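Long-range contacts in flavodoxin (Streptococcus pneumoniae serotype 4, PDB 5LJL), which binds FMN and probably serves as a low-potential electron donor to a number of redox enzymes: residues 3-8 with 32-37; 25-30 with 138-143; 55-60 with 67-72; 97-102 with 121-126. All coordinates share one frame; numbering follows the deposited sequence. Where two conformers were deposited one is given.

Contact 1 (3-8 with 32-37); sequences ALAKIV and LDVDVD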
loop_
_atom_site.group_PDB
_atom_site.type_symbol
_atom_site.label_atom_id
_atom_site.label_comp_id
_atom_site.label_asym_id
_atom_site.label_seq_id
_atom_site.Cartn_x
_atom_site.Cartn_y
_atom_site.Cartn_z
ATOM N N ALA A 3 -7.725 -8.878 13.037
ATOM C CA ALA A 3 -7.557 -9.397 11.663
ATOM C C ALA A 3 -6.022 -9.370 11.403
ATOM O O ALA A 3 -5.286 -8.870 12.254
ATOM C CB ALA A 3 -8.320 -8.510 10.680
ATOM N N LEU A 4 -5.583 -9.863 10.244
ATOM C CA LEU A 4 -4.177 -9.813 9.797
ATOM C C LEU A 4 -4.035 -8.879 8.559
ATOM O O LEU A 4 -4.741 -9.090 7.581
ATOM C CB LEU A 4 -3.719 -11.214 9.428
ATOM C CG LEU A 4 -2.287 -11.273 8.818
ATOM C CD1 LEU A 4 -1.337 -10.604 9.748
ATOM C CD2 LEU A 4 -1.872 -12.707 8.451
ATOM N N ALA A 5 -3.257 -7.801 8.672
ATOM C CA ALA A 5 -2.953 -6.886 7.553
ATOM C C ALA A 5 -1.471 -7.119 7.144
ATOM O O ALA A 5 -0.598 -7.196 8.019
ATOM C CB ALA A 5 -3.158 -5.475 7.974
ATOM N N LYS A 6 -1.201 -7.244 5.828
ATOM C CA LYS A 6 0.189 -7.329 5.263
ATOM C C LYS A 6 0.400 -6.060 4.450
ATOM O O LYS A 6 -0.409 -5.773 3.550
ATOM C CB LYS A 6 0.365 -8.593 4.466
ATOM C CG LYS A 6 0.518 -9.858 5.318
ATOM C CD LYS A 6 0.642 -11.093 4.429
ATOM C CE LYS A 6 0.913 -12.423 5.127
ATOM N NZ LYS A 6 2.161 -12.387 5.863
ATOM N N ILE A 7 1.357 -5.252 4.872
ATOM C CA ILE A 7 1.734 -4.018 4.178
ATOM C C ILE A 7 3.065 -4.254 3.472
ATOM O O ILE A 7 4.071 -4.666 4.136
ATOM C CB ILE A 7 1.842 -2.829 5.198
ATOM C CG1 ILE A 7 0.525 -2.594 5.939
ATOM C CG2 ILE A 7 2.367 -1.536 4.547
ATOM C CD1 ILE A 7 0.631 -1.559 7.066
ATOM N N VAL A 8 3.102 -4.031 2.164
ATOM C CA VAL A 8 4.338 -4.217 1.380
ATOM C C VAL A 8 4.726 -2.873 0.839
ATOM O O VAL A 8 3.887 -2.203 0.200
ATOM C CB VAL A 8 4.139 -5.270 0.284
ATOM C CG1 VAL A 8 5.438 -5.451 -0.515
ATOM C CG2 VAL A 8 3.664 -6.570 0.909
ATOM N N LEU A 32 -5.231 -5.011 15.185
ATOM C CA LEU A 32 -4.845 -5.979 14.151
ATOM C C LEU A 32 -3.382 -6.475 14.368
ATOM O O LEU A 32 -2.561 -5.783 14.977
ATOM C CB LEU A 32 -4.981 -5.396 12.721
ATOM C CG LEU A 32 -6.370 -5.094 12.201
ATOM C CD1 LEU A 32 -6.959 -3.821 12.785
ATOM C CD2 LEU A 32 -6.311 -4.990 10.682
ATOM N N ASP A 33 -3.123 -7.675 13.844
ATOM C CA ASP A 33 -1.763 -8.145 13.658
ATOM C C ASP A 33 -1.335 -7.537 12.343
ATOM O O ASP A 33 -2.100 -7.613 11.387
ATOM C CB ASP A 33 -1.708 -9.655 13.528
ATOM C CG ASP A 33 -1.834 -10.349 14.858
ATOM O OD1 ASP A 33 -1.988 -11.579 14.854
ATOM O OD2 ASP A 33 -1.750 -9.653 15.883
ATOM N N VAL A 34 -0.140 -6.980 12.292
ATOM C CA VAL A 34 0.355 -6.408 11.037
ATOM C C VAL A 34 1.788 -6.799 10.720
ATOM O O VAL A 34 2.671 -6.747 11.614
ATOM C CB VAL A 34 -0.097 -4.945 10.743
ATOM C CG1 VAL A 34 -1.060 -4.332 11.752
ATOM C CG2 VAL A 34 0.879 -4.013 10.010
ATOM N N ASP A 35 1.985 -7.231 9.479
ATOM C CA ASP A 35 3.336 -7.415 8.929
ATOM C C ASP A 35 3.659 -6.219 8.028
ATOM O O ASP A 35 2.794 -5.843 7.231
ATOM C CB ASP A 35 3.368 -8.680 8.082
ATOM C CG ASP A 35 3.046 -9.931 8.863
ATOM O OD1 ASP A 35 3.344 -9.978 10.084
ATOM O OD2 ASP A 35 2.460 -10.840 8.265
ATOM N N VAL A 36 4.870 -5.662 8.098
ATOM C CA VAL A 36 5.327 -4.529 7.271
ATOM C C VAL A 36 6.655 -5.001 6.670
ATOM O O VAL A 36 7.622 -5.289 7.402
ATOM C CB VAL A 36 5.566 -3.240 8.098
ATOM C CG1 VAL A 36 6.010 -2.047 7.246
ATOM C CG2 VAL A 36 4.325 -2.861 8.906
ATOM N N ASP A 37 6.689 -5.148 5.360
ATOM C CA ASP A 37 7.884 -5.696 4.701
ATOM C C ASP A 37 8.209 -4.939 3.436
ATOM O O ASP A 37 7.315 -4.547 2.697
ATOM C CB ASP A 37 7.628 -7.137 4.339
ATOM C CG ASP A 37 7.459 -8.025 5.539
ATOM O OD1 ASP A 37 8.475 -8.415 6.162
ATOM O OD2 ASP A 37 6.322 -8.324 5.899
HETATM O O HOH W 1 4.100 -7.611 4.465
#

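Contact 2 (25-30 with 138-143); sequences DKLRDL and QFAEEL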
loop_
_atom_site.group_PDB
_atom_site.type_symbol
_atom_site.label_atom_id
_atom_site.label_comp_id
_atom_site.label_asym_id
_atom_site.label_seq_id
_atom_site.Cartn_x
_atom_site.Cartn_y
_atom_site.Cartn_z
ATOM N N ASP A 25 1.078 1.417 12.295
ATOM C CA ASP A 25 0.946 1.784 13.704
ATOM C C ASP A 25 -0.513 2.004 14.086
ATOM O O ASP A 25 -0.943 1.554 15.199
ATOM C CB ASP A 25 1.848 2.933 14.051
ATOM C CG ASP A 25 3.320 2.524 14.076
ATOM O OD1 ASP A 25 3.617 1.293 14.058
ATOM O OD2 ASP A 25 4.119 3.451 14.122
ATOM N N LYS A 26 -1.308 2.621 13.206
ATOM C CA LYS A 26 -2.736 2.834 13.556
ATOM C C LYS A 26 -3.430 1.450 13.578
ATOM O O LYS A 26 -4.201 1.135 14.483
ATOM C CB LYS A 26 -3.388 3.875 12.653
ATOM C CG LYS A 26 -4.912 4.027 12.811
ATOM C CD LYS A 26 -5.309 4.466 14.192
ATOM C CE LYS A 26 -4.876 5.945 14.451
ATOM N NZ LYS A 26 -5.381 6.486 15.766
ATOM N N LEU A 27 -3.183 0.607 12.569
ATOM C CA LEU A 27 -3.770 -0.736 12.547
ATOM C C LEU A 27 -3.431 -1.581 13.789
ATOM O O LEU A 27 -4.330 -2.273 14.315
ATOM C CB LEU A 27 -3.486 -1.494 11.259
ATOM C CG LEU A 27 -4.065 -0.961 9.963
ATOM C CD1 LEU A 27 -3.540 -1.776 8.741
ATOM C CD2 LEU A 27 -5.586 -0.960 9.968
ATOM N N ARG A 28 -2.183 -1.481 14.243
ATOM C CA ARG A 28 -1.801 -2.176 15.484
ATOM C C ARG A 28 -2.554 -1.621 16.686
ATOM O O ARG A 28 -3.106 -2.389 17.463
ATOM C CB ARG A 28 -0.289 -2.146 15.703
ATOM C CG ARG A 28 0.456 -3.000 14.708
ATOM C CD ARG A 28 1.971 -2.875 14.892
ATOM N NE ARG A 28 2.710 -3.806 14.052
ATOM C CZ ARG A 28 3.736 -3.488 13.268
ATOM N NH1 ARG A 28 4.198 -2.250 13.198
ATOM N NH2 ARG A 28 4.306 -4.455 12.534
ATOM N N ASP A 29 -2.676 -0.310 16.754
ATOM C CA ASP A 29 -3.405 0.339 17.866
ATOM C C ASP A 29 -4.855 -0.068 17.874
ATOM O O ASP A 29 -5.476 -0.014 18.955
ATOM C CB ASP A 29 -3.327 1.863 17.779
ATOM C CG ASP A 29 -1.955 2.445 18.215
ATOM O OD1 ASP A 29 -1.166 1.714 18.886
ATOM O OD2 ASP A 29 -1.733 3.648 17.929
ATOM N N LEU A 30 -5.426 -0.401 16.700
ATOM C CA LEU A 30 -6.822 -0.914 16.577
ATOM C C LEU A 30 -6.981 -2.408 16.824
ATOM O O LEU A 30 -8.074 -2.977 16.776
ATOM C CB LEU A 30 -7.422 -0.491 15.236
ATOM C CG LEU A 30 -7.516 1.027 15.014
ATOM C CD1 LEU A 30 -7.934 1.389 13.577
ATOM C CD2 LEU A 30 -8.478 1.728 15.977
ATOM N N GLN A 138 -7.111 7.955 8.792
ATOM C CA GLN A 138 -8.493 7.722 8.404
ATOM C C GLN A 138 -8.622 6.527 7.459
ATOM O O GLN A 138 -9.555 5.709 7.601
ATOM C CB GLN A 138 -9.130 8.940 7.807
ATOM C CG GLN A 138 -9.255 10.113 8.787
ATOM C CD GLN A 138 -9.553 11.377 8.029
ATOM O OE1 GLN A 138 -8.887 11.740 7.068
ATOM N NE2 GLN A 138 -10.572 12.065 8.473
ATOM N N PHE A 139 -7.660 6.418 6.526
ATOM C CA PHE A 139 -7.537 5.201 5.649
ATOM C C PHE A 139 -7.441 3.919 6.470
ATOM O O PHE A 139 -8.182 2.983 6.242
ATOM C CB PHE A 139 -6.300 5.464 4.764
ATOM C CG PHE A 139 -5.789 4.310 3.977
ATOM C CD1 PHE A 139 -6.186 4.074 2.667
ATOM C CD2 PHE A 139 -4.836 3.474 4.530
ATOM C CE1 PHE A 139 -5.610 3.036 1.939
ATOM C CE2 PHE A 139 -4.303 2.436 3.808
ATOM C CZ PHE A 139 -4.686 2.219 2.496
ATOM N N ALA A 140 -6.507 3.839 7.436
ATOM C CA ALA A 140 -6.367 2.656 8.274
ATOM C C ALA A 140 -7.624 2.372 9.069
ATOM O O ALA A 140 -8.083 1.232 9.168
ATOM C CB ALA A 140 -5.157 2.861 9.206
ATOM N N GLU A 141 -8.243 3.433 9.606
ATOM C CA GLU A 141 -9.461 3.253 10.462
ATOM C C GLU A 141 -10.654 2.716 9.610
ATOM O O GLU A 141 -11.452 1.876 10.085
ATOM C CB GLU A 141 -9.829 4.584 11.130
ATOM C CG GLU A 141 -8.836 5.016 12.194
ATOM C CD GLU A 141 -8.695 6.492 12.434
ATOM O OE1 GLU A 141 -9.574 7.266 12.035
ATOM O OE2 GLU A 141 -7.735 6.892 13.168
ATOM N N GLU A 142 -10.769 3.157 8.341
ATOM C CA GLU A 142 -11.813 2.658 7.447
ATOM C C GLU A 142 -11.560 1.183 7.090
ATOM O O GLU A 142 -12.473 0.390 7.110
ATOM C CB GLU A 142 -11.967 3.560 6.210
ATOM C CG GLU A 142 -13.040 3.043 5.258
ATOM C CD GLU A 142 -13.396 3.960 4.138
ATOM O OE1 GLU A 142 -12.604 4.877 3.890
ATOM O OE2 GLU A 142 -14.534 3.801 3.589
ATOM N N LEU A 143 -10.310 0.803 6.793
ATOM C CA LEU A 143 -10.020 -0.622 6.587
ATOM C C LEU A 143 -10.327 -1.514 7.776
ATOM O O LEU A 143 -10.886 -2.624 7.634
ATOM C CB LEU A 143 -8.531 -0.769 6.197
ATOM C CG LEU A 143 -8.071 -0.139 4.870
ATOM C CD1 LEU A 143 -6.591 -0.468 4.667
ATOM C CD2 LEU A 143 -8.907 -0.584 3.679
#

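Contact 3 (55-60 with 67-72); sequences VATYTY and DEMMDF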
loop_
_atom_site.group_PDB
_atom_site.type_symbol
_atom_site.label_atom_id
_atom_site.label_comp_id
_atom_site.label_asym_id
_atom_site.label_seq_id
_atom_site.Cartn_x
_atom_site.Cartn_y
_atom_site.Cartn_z
ATOM N N VAL A 55 -0.342 -1.993 -0.405
ATOM C CA VAL A 55 0.903 -1.607 -1.051
ATOM C C VAL A 55 1.128 -0.135 -0.790
ATOM O O VAL A 55 0.208 0.677 -0.978
ATOM C CB VAL A 55 0.938 -1.902 -2.565
ATOM C CG1 VAL A 55 2.071 -1.183 -3.265
ATOM C CG2 VAL A 55 0.945 -3.414 -2.772
ATOM N N ALA A 56 2.359 0.158 -0.367
ATOM C CA ALA A 56 2.835 1.536 -0.247
ATOM C C ALA A 56 3.985 1.696 -1.219
ATOM O O ALA A 56 5.016 1.023 -1.082
ATOM C CB ALA A 56 3.289 1.771 1.214
ATOM N N THR A 57 3.880 2.561 -2.205
ATOM C CA THR A 57 4.920 2.686 -3.239
ATOM C C THR A 57 5.239 4.112 -3.634
ATOM O O THR A 57 4.358 4.938 -3.733
ATOM C CB THR A 57 4.527 1.826 -4.479
ATOM O OG1 THR A 57 5.644 1.752 -5.393
ATOM C CG2 THR A 57 3.265 2.336 -5.163
ATOM N N TYR A 58 6.505 4.368 -3.934
ATOM C CA TYR A 58 6.937 5.589 -4.642
ATOM C C TYR A 58 6.756 5.286 -6.176
ATOM O O TYR A 58 6.392 4.187 -6.567
ATOM C CB TYR A 58 8.372 5.983 -4.288
ATOM C CG TYR A 58 9.491 5.059 -4.778
ATOM C CD1 TYR A 58 9.827 3.952 -4.072
ATOM C CD2 TYR A 58 10.207 5.327 -5.943
ATOM C CE1 TYR A 58 10.924 3.154 -4.450
ATOM C CE2 TYR A 58 11.242 4.504 -6.393
ATOM C CZ TYR A 58 11.612 3.413 -5.656
ATOM O OH TYR A 58 12.643 2.586 -6.062
ATOM N N THR A 59 6.979 6.300 -6.983
ATOM C CA THR A 59 6.880 6.215 -8.436
ATOM C C THR A 59 8.265 6.633 -9.009
ATOM O O THR A 59 8.862 7.591 -8.542
ATOM C CB THR A 59 5.816 7.191 -8.926
ATOM O OG1 THR A 59 4.550 6.878 -8.332
ATOM C CG2 THR A 59 5.707 7.234 -10.394
ATOM N N TYR A 60 8.741 5.922 -10.029
ATOM C CA TYR A 60 10.095 6.084 -10.507
ATOM C C TYR A 60 10.072 6.722 -11.903
ATOM O O TYR A 60 9.384 6.235 -12.784
ATOM C CB TYR A 60 10.768 4.713 -10.494
ATOM C CG TYR A 60 12.263 4.663 -10.766
ATOM C CD1 TYR A 60 13.122 5.704 -10.406
ATOM C CD2 TYR A 60 12.834 3.521 -11.374
ATOM C CE1 TYR A 60 14.507 5.633 -10.670
ATOM C CE2 TYR A 60 14.218 3.425 -11.614
ATOM C CZ TYR A 60 15.046 4.481 -11.271
ATOM O OH TYR A 60 16.401 4.363 -11.507
ATOM N N ASP A 67 11.781 -0.241 -9.768
ATOM C CA ASP A 67 12.410 -1.401 -10.344
ATOM C C ASP A 67 12.119 -2.643 -9.521
ATOM O O ASP A 67 11.762 -3.701 -10.032
ATOM C CB ASP A 67 13.940 -1.200 -10.414
ATOM C CG ASP A 67 14.345 -0.214 -11.436
ATOM O OD1 ASP A 67 15.585 0.176 -11.406
ATOM O OD2 ASP A 67 13.509 0.192 -12.329
ATOM N N GLU A 68 12.287 -2.515 -8.202
ATOM C CA GLU A 68 12.136 -3.629 -7.292
ATOM C C GLU A 68 10.648 -4.091 -7.141
ATOM O O GLU A 68 10.380 -5.169 -6.583
ATOM C CB GLU A 68 12.736 -3.250 -5.920
ATOM C CG GLU A 68 12.087 -2.063 -5.199
ATOM C CD GLU A 68 12.671 -0.677 -5.516
ATOM O OE1 GLU A 68 13.256 -0.513 -6.586
ATOM O OE2 GLU A 68 12.573 0.270 -4.662
ATOM N N MET A 69 9.716 -3.261 -7.590
ATOM C CA MET A 69 8.295 -3.566 -7.635
ATOM C C MET A 69 7.872 -4.308 -8.909
ATOM O O MET A 69 6.795 -4.902 -8.921
ATOM C CB MET A 69 7.381 -2.329 -7.417
ATOM C CG MET A 69 7.232 -1.902 -5.965
ATOM S SD MET A 69 6.270 -3.169 -5.062
ATOM C CE MET A 69 5.898 -2.291 -3.557
ATOM N N MET A 70 8.692 -4.332 -9.956
ATOM C CA MET A 70 8.238 -4.936 -11.220
ATOM C C MET A 70 7.894 -6.417 -11.084
ATOM O O MET A 70 6.830 -6.835 -11.491
ATOM C CB MET A 70 9.253 -4.691 -12.345
ATOM C CG MET A 70 9.034 -3.333 -13.016
ATOM S SD MET A 70 10.102 -3.104 -14.523
ATOM C CE MET A 70 10.056 -4.763 -15.163
ATOM N N ASP A 71 8.739 -7.178 -10.441
ATOM C CA ASP A 71 8.468 -8.592 -10.176
ATOM C C ASP A 71 7.263 -8.854 -9.248
ATOM O O ASP A 71 6.474 -9.733 -9.460
ATOM C CB ASP A 71 9.699 -9.230 -9.528
ATOM C CG ASP A 71 10.433 -10.073 -10.461
ATOM O OD1 ASP A 71 10.535 -11.273 -10.134
ATOM O OD2 ASP A 71 10.832 -9.598 -11.548
ATOM N N PHE A 72 7.152 -8.035 -8.187
ATOM C CA PHE A 72 6.073 -8.123 -7.229
ATOM C C PHE A 72 4.719 -7.835 -7.957
ATOM O O PHE A 72 3.742 -8.499 -7.739
ATOM C CB PHE A 72 6.346 -7.122 -6.090
ATOM C CG PHE A 72 5.357 -7.242 -4.960
ATOM C CD1 PHE A 72 5.552 -8.154 -3.949
ATOM C CD2 PHE A 72 4.172 -6.500 -4.978
ATOM C CE1 PHE A 72 4.652 -8.315 -2.923
ATOM C CE2 PHE A 72 3.236 -6.661 -3.967
ATOM C CZ PHE A 72 3.467 -7.578 -2.939
#

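Contact 4 (97-102 with 121-126); sequences DEFCKA and CVKVDL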
loop_
_atom_site.group_PDB
_atom_site.type_symbol
_atom_site.label_atom_id
_atom_site.label_comp_id
_atom_site.label_asym_id
_atom_site.label_seq_id
_atom_site.Cartn_x
_atom_site.Cartn_y
_atom_site.Cartn_z
ATOM N N ASP A 97 5.871 14.885 -13.750
ATOM C CA ASP A 97 4.493 15.082 -14.172
ATOM C C ASP A 97 3.692 13.773 -14.124
ATOM O O ASP A 97 2.771 13.609 -14.935
ATOM C CB ASP A 97 4.483 15.714 -15.576
ATOM C CG ASP A 97 5.486 16.918 -15.681
ATOM O OD1 ASP A 97 5.118 18.045 -15.284
ATOM O OD2 ASP A 97 6.657 16.708 -16.120
ATOM N N GLU A 98 4.085 12.854 -13.209
ATOM C CA GLU A 98 3.411 11.574 -13.026
ATOM C C GLU A 98 3.288 11.255 -11.505
ATOM O O GLU A 98 3.639 10.163 -11.044
ATOM C CB GLU A 98 4.173 10.439 -13.740
ATOM C CG GLU A 98 4.257 10.535 -15.294
ATOM C CD GLU A 98 2.901 10.531 -16.004
ATOM O OE1 GLU A 98 2.825 11.024 -17.153
ATOM O OE2 GLU A 98 1.897 10.051 -15.436
ATOM N N PHE A 99 2.833 12.260 -10.753
ATOM C CA PHE A 99 2.687 12.235 -9.299
ATOM C C PHE A 99 1.951 11.007 -8.830
ATOM O O PHE A 99 0.771 10.816 -9.100
ATOM C CB PHE A 99 1.906 13.477 -8.815
ATOM C CG PHE A 99 1.743 13.582 -7.342
ATOM C CD1 PHE A 99 2.750 14.099 -6.579
ATOM C CD2 PHE A 99 0.566 13.175 -6.715
ATOM C CE1 PHE A 99 2.577 14.240 -5.209
ATOM C CE2 PHE A 99 0.379 13.307 -5.376
ATOM C CZ PHE A 99 1.402 13.805 -4.610
ATOM N N CYS A 100 2.681 10.191 -8.096
ATOM C CA CYS A 100 2.091 8.976 -7.548
ATOM C C CYS A 100 1.408 8.087 -8.579
ATOM O O CYS A 100 0.506 7.297 -8.207
ATOM C CB CYS A 100 1.203 9.304 -6.330
ATOM S SG CYS A 100 2.055 9.904 -4.880
ATOM N N LYS A 101 1.846 8.073 -9.838
ATOM C CA LYS A 101 1.191 7.218 -10.821
ATOM C C LYS A 101 1.346 5.734 -10.416
ATOM O O LYS A 101 0.452 4.972 -10.725
ATOM C CB LYS A 101 1.674 7.474 -12.225
ATOM C CG LYS A 101 1.127 6.484 -13.234
ATOM C CD LYS A 101 1.224 7.058 -14.593
ATOM C CE LYS A 101 0.793 6.023 -15.614
ATOM N NZ LYS A 101 0.397 6.720 -16.867
ATOM N N ALA A 102 2.425 5.334 -9.740
ATOM C CA ALA A 102 2.534 3.932 -9.313
ATOM C C ALA A 102 1.377 3.532 -8.331
ATOM O O ALA A 102 0.985 2.346 -8.300
ATOM C CB ALA A 102 3.922 3.576 -8.717
ATOM N N CYS A 121 -7.443 5.768 -2.072
ATOM C CA CYS A 121 -5.965 5.723 -1.978
ATOM C C CYS A 121 -5.471 7.065 -1.416
ATOM O O CYS A 121 -6.108 8.086 -1.623
ATOM C CB CYS A 121 -5.358 5.409 -3.367
ATOM S SG CYS A 121 -5.587 6.743 -4.535
ATOM N N VAL A 122 -4.334 7.030 -0.725
ATOM C CA VAL A 122 -3.744 8.227 -0.107
ATOM C C VAL A 122 -2.430 8.509 -0.813
ATOM O O VAL A 122 -1.507 7.710 -0.679
ATOM C CB VAL A 122 -3.534 8.029 1.420
ATOM C CG1 VAL A 122 -2.998 9.339 2.042
ATOM C CG2 VAL A 122 -4.872 7.607 2.099
ATOM N N LYS A 123 -2.313 9.692 -1.401
ATOM C CA LYS A 123 -1.105 10.152 -2.120
ATOM C C LYS A 123 -0.532 11.356 -1.342
ATOM O O LYS A 123 -1.298 12.243 -0.928
ATOM C CB LYS A 123 -1.446 10.581 -3.534
ATOM C CG LYS A 123 -1.949 9.438 -4.390
ATOM C CD LYS A 123 -2.577 10.025 -5.633
ATOM C CE LYS A 123 -2.858 8.912 -6.637
ATOM N NZ LYS A 123 -3.768 9.368 -7.732
ATOM N N VAL A 124 0.759 11.265 -1.010
ATOM C CA VAL A 124 1.456 12.228 -0.147
ATOM C C VAL A 124 2.565 12.870 -0.996
ATOM O O VAL A 124 3.328 12.204 -1.686
ATOM C CB VAL A 124 2.085 11.530 1.051
ATOM C CG1 VAL A 124 2.978 12.465 1.880
ATOM C CG2 VAL A 124 0.995 10.814 1.905
ATOM N N ASP A 125 2.659 14.186 -0.931
ATOM C CA ASP A 125 3.756 14.900 -1.643
ATOM C C ASP A 125 5.010 14.821 -0.791
ATOM O O ASP A 125 5.040 15.384 0.314
ATOM C CB ASP A 125 3.334 16.366 -1.854
ATOM C CG ASP A 125 4.086 17.032 -3.058
ATOM O OD1 ASP A 125 3.612 18.059 -3.528
ATOM O OD2 ASP A 125 5.073 16.510 -3.564
ATOM N N LEU A 126 6.027 14.073 -1.250
ATOM C CA LEU A 126 7.274 13.977 -0.492
ATOM C C LEU A 126 7.054 13.541 0.955
ATOM O O LEU A 126 6.404 12.441 1.185
ATOM C CB LEU A 126 8.105 15.283 -0.649
ATOM C CG LEU A 126 8.587 15.537 -2.056
ATOM C CD1 LEU A 126 9.320 16.890 -2.191
ATOM C CD2 LEU A 126 9.411 14.421 -2.582
HETATM O O HOH W 2 -1.885 11.125 -9.168
#

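Contact 1 (3-8 with 32-37)
K6 and D35 meet side by side on one face of two parallel strands, their side chains pointing the same way. K6 NZ lies 2.9 Å from D35 OD2 in a salt bridge. It reaches OD2 on the anti side, 19° out of the carboxylate plane. The lysine chain is extended until its last bend (chi4 -60°), which turns NZ back to the carboxylate. On the same face L4 crosses D33 at about a right angle, with L4 CD1 3.9 Å from D33 CB. The other face is apolar. There I7 CD1 rests 3.8 Å from V34 CG2, and A5 CB touches L32 CD2 at 4.2 Å.

The backbones fix these pairs. Five N-H...O bonds pass to and fro between the strands. The straightest runs from I7 N to D35 O at 2.8 Å, with 177° at the hydrogen. I7 O takes the N-H of D37 and also a water, which bridges it to D37 OD2. The strands run nearly parallel.

The two strands are the first and second of a beta-alpha-beta unit, with helix 15-29 as the crossover. L27 and A24 of that helix cover the face of A5 and I7. On its other edge strand 4-9 pairs with strand 52-56, while 33-38 is an outermost strand of the sheet.

Contact 2 (25-30 with 138-143)
K26 CG stands anti to its own backbone N (chi1 172°), and the chain then bends at chi2 and chi3, which carries it across A140 to the carboxylate of E141. E141 has CG beside its backbone N (chi1 -70°) and is extended beyond it, passing the lysine obliquely. K26 CG touches A140 CB at 3.8 Å. Further out, K26 CE comes within 3.3 Å of E141 OE2, and NZ makes a salt bridge to the same oxygen at 3.5 Å.

The methyl of A140 sits between two side chains of the other helix. K26 CG is one. The other is L27, whose CD2 lies 3.9 Å from A140 CB and 3.4 Å from A140 O. L30, just after the end of helix 15-29, crosses E141 at about a right angle, with L30 CD1 3.9 Å from E141 CA.

Helices 15-29 and 130-146 pack here on the same side of the flavodoxin sheet. The axes of the two short segments approach to 9.0 Å at a crossing angle of -40°, and the small A140 lies where the backbones come closest. L27 and L143 both lean on I54 of strand 52-56.

No hydrogen bond joins the two segments. Apolar contact therefore carries the buried part, while the rather long K26-E141 pair, lying toward solvent, probably adds only modest electrostatic attraction.

Contact 3 (55-60 with 67-72)
Y58 OH donates a hydrogen bond to E68 OE2 at 2.7 Å, the shortest polar link between the segments. The oxygen is met on its syn side, 27° out of the carboxylate plane. It lies at the edge of the Y58 ring, near the ring plane, and the ring and carboxylate planes are 52° apart. Y58 CG stands between its backbone N and carbonyl carbon. E68 has a similar first torsion and bends again at chi2, which turns its carboxylate to the hydroxyl.

D67 is placed differently. Its carboxylate comes to the edge of the Y60 ring, with D67 OD2 3.4 Å from Y60 CE2. The planes are turned 78° to each other. No hydrogen bond forms, but a weak attraction between the ring hydrogens and the acid is plausible.

The segments belong to the beta-alpha-beta unit of strand 52-56, helix 67-77 and strand 85-92. Chain 55-60 leaves a central parallel strand at the C-terminal end of the sheet, where flavodoxins hold FMN. A bound phosphate ion, probably from the crystallisation liquor, has its nearest atom about 3 Å from the Y58 side chain.

Deeper in, the contact is mostly apolar. V55 and M69 meet tip to tip, V55 CG1 being 4.0 Å from M69 CE. V55 CG2 touches F72 CE2 at 4.1 Å as the two side chains slide past each other. Within 55-60, T57 OG1, which also touches M69 CG, gives its hydrogen to Y58 O at 2.8 Å, on a lone pair in the carbonyl plane. F106 of helix 101-113 packs against both V55 and M69.

Contact 4 (97-102 with 121-126)
The F99 ring leans on the end of strand 116-125. At its edge lies the backbone N of D125, in the ring plane, 3.9 Å from F99 CZ. D125 OD2 is also near that plane, 3.8 Å from F99 CE1, and the ring and carboxylate planes are 79° apart. Over one face sits C100 SG, 3.8 Å above the plane and offset toward the rim. F99 CG is anti to the backbone N (chi1 -178°), which sends the ring out to the strand.

C100 and K123 form the second half of the contact. C100 CB touches K123 CG at 3.7 Å, and the extended lysine chain runs on past the cysteine. K123 CB fills the angle between the two residues, 3.8 Å from both F99 CE2 and C100 SG.

A type II turn from E98 to K101 holds F99 and C100 at its centre, and C100 is the N-cap residue of helix 101-113. The contact thus joins the start of this crossover helix to strand 116-125, the last of the sheet.

No direct hydrogen bond or salt bridge crosses between the segments. A water links them instead, giving a hydrogen to F99 O at 2.7 Å and accepting one from K123 NZ. The amine also has a salt bridge to D104 of the helix. Packing thus uses the aliphatic part of K123, while its amine is held by D104 and the water, and its charge is probably balanced mainly by D104.

In the fold
All four contacts build on one five-stranded parallel sheet of order 2-1-3-4-5. Contacts 1, 3 and 4 each lie within a beta-alpha-beta unit, whereas contact 2 brings together the helices 15-29 and 130-146. Contact 1 meets contact 2 where V34 O takes a bond from R28 NH2 (3.0 Å), and contact 3 where A56 N binds V8 O (2.9 Å). Contacts 3 and 4 are joined by a hydrogen bond between T59 OG1 and A102 N (3.0 Å). Contact 2 reaches contact 4 through F139 CB on V122 CG2 (3.7 Å). Contact 3 lies at the C-terminal end of the sheet, where flavodoxins hold FMN. Contact 2 is across the chain's centre, the two contact centres about 23 Å apart.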